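Local structure of LPXTG cell wall surface protein (Streptococcus gordonii, 4IGB) at residues B[343-346]-B[347-350]; B[356-359]-B[360-363]. The protein is a cell-wall-anchored surface protein that probably acts in adhesion, represented here by its N-terminal region with the N1 and N2 domains. All blocks are in the same frame, centred on the assembly; numbering follows the deposited sequence.

Contact 1: B[343-346]-B[347-350]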
loop_
_atom_site.group_PDB
_atom_site.type_symbol
_atom_site.label_atom_id
_atom_site.label_comp_id
_atom_site.label_asym_id
_atom_site.label_seq_id
_atom_site.Cartn_x
_atom_site.Cartn_y
_atom_site.Cartn_z
ATOM N N LEU B 343 -21.069 23.784 -19.664
ATOM C CA LEU B 343 -22.235 23.421 -18.869
ATOM C C LEU B 343 -22.408 24.344 -17.676
ATOM O O LEU B 343 -21.430 24.734 -17.039
ATOM C CB LEU B 343 -22.103 21.989 -18.347
ATOM C CG LEU B 343 -22.135 20.803 -19.311
ATOM C CD1 LEU B 343 -21.921 19.503 -18.511
ATOM C CD2 LEU B 343 -23.439 20.744 -20.120
ATOM N N ASP B 344 -23.656 24.685 -17.373
ATOM C CA ASP B 344 -23.982 25.306 -16.098
ATOM C C ASP B 344 -24.570 24.256 -15.140
ATOM O O ASP B 344 -25.536 23.566 -15.480
ATOM C CB ASP B 344 -25.009 26.425 -16.282
ATOM C CG ASP B 344 -24.478 27.588 -17.108
ATOM O OD1 ASP B 344 -23.240 27.791 -17.139
ATOM O OD2 ASP B 344 -25.310 28.292 -17.727
ATOM N N TYR B 345 -24.001 24.157 -13.946
ATOM C CA TYR B 345 -24.557 23.312 -12.898
ATOM C C TYR B 345 -25.874 23.890 -12.395
ATOM O O TYR B 345 -25.936 25.058 -12.023
ATOM C CB TYR B 345 -23.574 23.188 -11.732
ATOM C CG TYR B 345 -24.195 22.625 -10.465
ATOM C CD1 TYR B 345 -24.518 21.275 -10.364
ATOM C CD2 TYR B 345 -24.467 23.447 -9.377
ATOM C CE1 TYR B 345 -25.096 20.756 -9.208
ATOM C CE2 TYR B 345 -25.042 22.942 -8.220
ATOM C CZ TYR B 345 -25.351 21.594 -8.140
ATOM O OH TYR B 345 -25.922 21.091 -6.992
ATOM N N LYS B 346 -26.921 23.072 -12.364
ATOM C CA LYS B 346 -28.229 23.531 -11.887
ATOM C C LYS B 346 -28.541 23.113 -10.446
ATOM O O LYS B 346 -28.762 23.965 -9.585
ATOM C CB LYS B 346 -29.342 23.083 -12.839
ATOM C CG LYS B 346 -29.283 23.801 -14.174
ATOM C CD LYS B 346 -30.135 23.108 -15.225
ATOM C CE LYS B 346 -31.620 23.068 -14.870
ATOM N NZ LYS B 346 -32.391 22.563 -16.040
ATOM N N GLU B 347 -28.553 21.809 -10.184
ATOM C CA GLU B 347 -28.827 21.299 -8.843
ATOM C C GLU B 347 -28.549 19.816 -8.847
ATOM O O GLU B 347 -28.274 19.245 -9.899
ATOM C CB GLU B 347 -30.294 21.516 -8.489
ATOM C CG GLU B 347 -31.207 20.827 -9.481
ATOM C CD GLU B 347 -32.678 21.078 -9.218
ATOM O OE1 GLU B 347 -33.154 22.186 -9.518
ATOM O OE2 GLU B 347 -33.361 20.164 -8.723
ATOM N N LEU B 348 -28.635 19.188 -7.680
ATOM C CA LEU B 348 -28.445 17.740 -7.584
ATOM C C LEU B 348 -29.271 17.151 -6.449
ATOM O O LEU B 348 -29.682 17.867 -5.536
ATOM C CB LEU B 348 -26.969 17.406 -7.341
ATOM C CG LEU B 348 -26.404 17.872 -6.004
ATOM C CD1 LEU B 348 -26.821 16.939 -4.870
ATOM C CD2 LEU B 348 -24.890 17.941 -6.076
ATOM N N LYS B 349 -29.460 15.837 -6.483
ATOM C CA LYS B 349 -30.106 15.134 -5.382
ATOM C C LYS B 349 -29.289 13.890 -5.040
ATOM O O LYS B 349 -28.563 13.359 -5.884
ATOM C CB LYS B 349 -31.556 14.753 -5.735
ATOM C CG LYS B 349 -31.681 13.628 -6.751
ATOM C CD LYS B 349 -33.139 13.193 -6.969
ATOM C CE LYS B 349 -33.260 12.285 -8.204
ATOM N NZ LYS B 349 -34.687 11.952 -8.571
ATOM N N VAL B 350 -29.414 13.439 -3.801
ATOM C CA VAL B 350 -28.641 12.313 -3.296
ATOM C C VAL B 350 -29.598 11.282 -2.715
ATOM O O VAL B 350 -30.437 11.621 -1.884
ATOM C CB VAL B 350 -27.690 12.767 -2.174
ATOM C CG1 VAL B 350 -26.794 11.623 -1.731
ATOM C CG2 VAL B 350 -26.855 13.991 -2.621
#

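Contact 2: B[356-359]-B[360-363]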
loop_
_atom_site.group_PDB
_atom_site.type_symbol
_atom_site.label_atom_id
_atom_site.label_comp_id
_atom_site.label_asym_id
_atom_site.label_seq_id
_atom_site.Cartn_x
_atom_site.Cartn_y
_atom_site.Cartn_z
ATOM N N THR B 356 -34.482 9.450 -0.342
ATOM C CA THR B 356 -33.882 10.697 -0.799
ATOM C C THR B 356 -33.219 11.356 0.393
ATOM O O THR B 356 -33.877 11.686 1.378
ATOM C CB THR B 356 -34.930 11.646 -1.411
ATOM O OG1 THR B 356 -35.584 10.980 -2.494
ATOM C CG2 THR B 356 -34.281 12.921 -1.924
ATOM N N LEU B 357 -31.904 11.530 0.311
ATOM C CA LEU B 357 -31.145 12.128 1.402
ATOM C C LEU B 357 -31.387 13.630 1.476
ATOM O O LEU B 357 -31.742 14.260 0.481
ATOM C CB LEU B 357 -29.653 11.827 1.247
ATOM C CG LEU B 357 -29.267 10.346 1.297
ATOM C CD1 LEU B 357 -27.773 10.177 1.520
ATOM C CD2 LEU B 357 -30.058 9.615 2.370
ATOM N N GLN B 358 -31.202 14.199 2.662
ATOM C CA GLN B 358 -31.477 15.613 2.882
ATOM C C GLN B 358 -30.206 16.442 3.023
ATOM O O GLN B 358 -29.316 16.105 3.803
ATOM C CB GLN B 358 -32.352 15.797 4.125
ATOM C CG GLN B 358 -33.645 15.000 4.104
ATOM C CD GLN B 358 -34.190 14.737 5.495
ATOM O OE1 GLN B 358 -34.328 13.589 5.913
ATOM N NE2 GLN B 358 -34.505 15.804 6.219
ATOM N N GLU B 359 -30.133 17.532 2.267
ATOM C CA GLU B 359 -29.022 18.466 2.382
ATOM C C GLU B 359 -29.028 19.065 3.782
ATOM O O GLU B 359 -30.089 19.342 4.338
ATOM C CB GLU B 359 -29.135 19.569 1.330
ATOM C CG GLU B 359 -27.931 20.494 1.273
ATOM C CD GLU B 359 -28.025 21.504 0.147
ATOM O OE1 GLU B 359 -28.988 21.427 -0.644
ATOM O OE2 GLU B 359 -27.138 22.376 0.053
ATOM N N GLY B 360 -27.844 19.253 4.352
ATOM C CA GLY B 360 -27.736 19.708 5.730
ATOM C C GLY B 360 -27.666 18.544 6.711
ATOM O O GLY B 360 -26.714 18.421 7.482
ATOM N N ARG B 361 -28.665 17.670 6.675
ATOM C CA ARG B 361 -28.675 16.497 7.557
ATOM C C ARG B 361 -27.706 15.392 7.127
ATOM O O ARG B 361 -26.905 14.908 7.925
ATOM C CB ARG B 361 -30.087 15.897 7.660
ATOM C CG ARG B 361 -30.155 14.629 8.529
ATOM C CD ARG B 361 -31.458 13.871 8.320
ATOM N NE ARG B 361 -31.601 12.756 9.255
ATOM C CZ ARG B 361 -32.695 11.999 9.371
ATOM N NH1 ARG B 361 -33.754 12.241 8.615
ATOM N NH2 ARG B 361 -32.727 10.998 10.246
ATOM N N ASP B 362 -27.820 14.971 5.874
ATOM C CA ASP B 362 -27.106 13.799 5.386
ATOM C C ASP B 362 -25.852 14.177 4.602
ATOM O O ASP B 362 -24.854 13.460 4.626
ATOM C CB ASP B 362 -28.017 12.958 4.500
ATOM C CG ASP B 362 -29.210 12.410 5.246
ATOM O OD1 ASP B 362 -29.006 11.851 6.347
ATOM O OD2 ASP B 362 -30.343 12.544 4.731
ATOM N N TYR B 363 -25.915 15.299 3.898
ATOM C CA TYR B 363 -24.790 15.746 3.108
ATOM C C TYR B 363 -24.769 17.263 3.002
ATOM O O TYR B 363 -25.765 17.936 3.295
ATOM C CB TYR B 363 -24.853 15.129 1.709
ATOM C CG TYR B 363 -26.018 15.617 0.872
ATOM C CD1 TYR B 363 -25.893 16.727 0.041
ATOM C CD2 TYR B 363 -27.240 14.961 0.909
ATOM C CE1 TYR B 363 -26.960 17.169 -0.732
ATOM C CE2 TYR B 363 -28.311 15.391 0.145
ATOM C CZ TYR B 363 -28.167 16.490 -0.675
ATOM O OH TYR B 363 -29.236 16.901 -1.436
HETATM O O HOH W 1 -31.065 15.041 -1.902
HETATM O O HOH W 2 -29.448 19.256 -2.796
#

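Contact 1: B[343-346]-B[347-350]
The phenol oxygen of Tyr345 is lodged against Leu348, three residues further along the same strand. Tyr345 OH lies 3.4 Å from Leu348 CG and equally near Leu348 CD2, so the hydroxyl abuts the branch point of the leucine. Leu348 N is also close, but its N-H points too poorly at the oxygen for a hydrogen bond. Tyr345 has CG anti to its own nitrogen (chi1 165°), which lays the ring forward along the chain, over the backbone of Glu347. Glu347 N stands 3.7 Å above the plane of the Tyr345 ring, displaced toward its rim, and Tyr345 CE1 passes 3.6 Å from Glu347 O. The leucine adds an apolar contact, Tyr345 CE1 to Leu348 CD2 at 4.2 Å. On the other side of the strand, Lys346 and Glu347 carry their charges into an exposed region without pairing: Lys346 NZ and Glu347 OE1 are 6.6 Å apart, and the lysine makes a long, weak ion pair with Asp310 instead. Tyr345 and Leu348 meanwhile pack on Val372 of strand 371-376. What brings them to one side is an extra residue in the strand: the backbones of Lys346 and Glu347 both bond to Lys394, and Lys346 adopts a nearly helical conformation (phi -100°, psi -59°). This is a classic beta bulge, here at the pairing of antiparallel strands 343-352 and 389-397 in the N2 domain.

Contact 2: B[356-359]-B[360-363]
From Gln358 to Asp362 the backbone coils into a tight turn in which Gln358 O accepts the Asp362 N-H at 2.8 Å and, more weakly, that of Tyr363. Within it Gly360 (phi 91°, psi -57°) forms a classic gamma turn, with a weak bond from Arg361 N to Glu359 O. The Asp362 carboxylate folds back to the start of the turn: OD2 takes the Gln358 N-H at 2.8 Å through its anti lone pair, in an almost straight bond (175°). With the backbone bond running the other way, this ties Gln358 and Asp362 together twice. Between the two exposed side chains, Arg361 NH1 donates to Gln358 OE1 at 3.1 Å, the amide and guanidinium planes nearly perpendicular. The Tyr363 ring lies against the backbone of Gln358 and Glu359 and receives Glu359 CA over one face, a CH-pi contact of 3.8 Å to the ring centroid. Two waters hold the phenol end, linking Tyr363 OH to Leu357 O and to Glu359 OE1. The turn leads into strand 363-368: Leu357 packs on Val350 and Met376, and Tyr380 of helix 378-382 touches both Leu357 and Asp362, while Arg361 forms a salt bridge with Glu379 of that helix.

Going from the N terminus, contact 1 lies within strand 343-352 and closes no loop; its two segments are consecutive parts of one bulged strand. The chain then reverses, and the short strand 355-356 pairs antiparallel with the end of 343-352, the Leu357 N to Val350 O distance of 2.6 Å marking a probable hydrogen bond. Contact 2 follows directly and closes the turn that sends the chain into strand 363-368. The two contacts are in series, neither nested nor crossed, with centres about 15 Å apart. Tyr363 bridges them, meeting Val350 CG2 through CE2 at 3.4 Å and also touching Leu348, so strand 343-352 and strand 363-368 are packed together within the N2 domain.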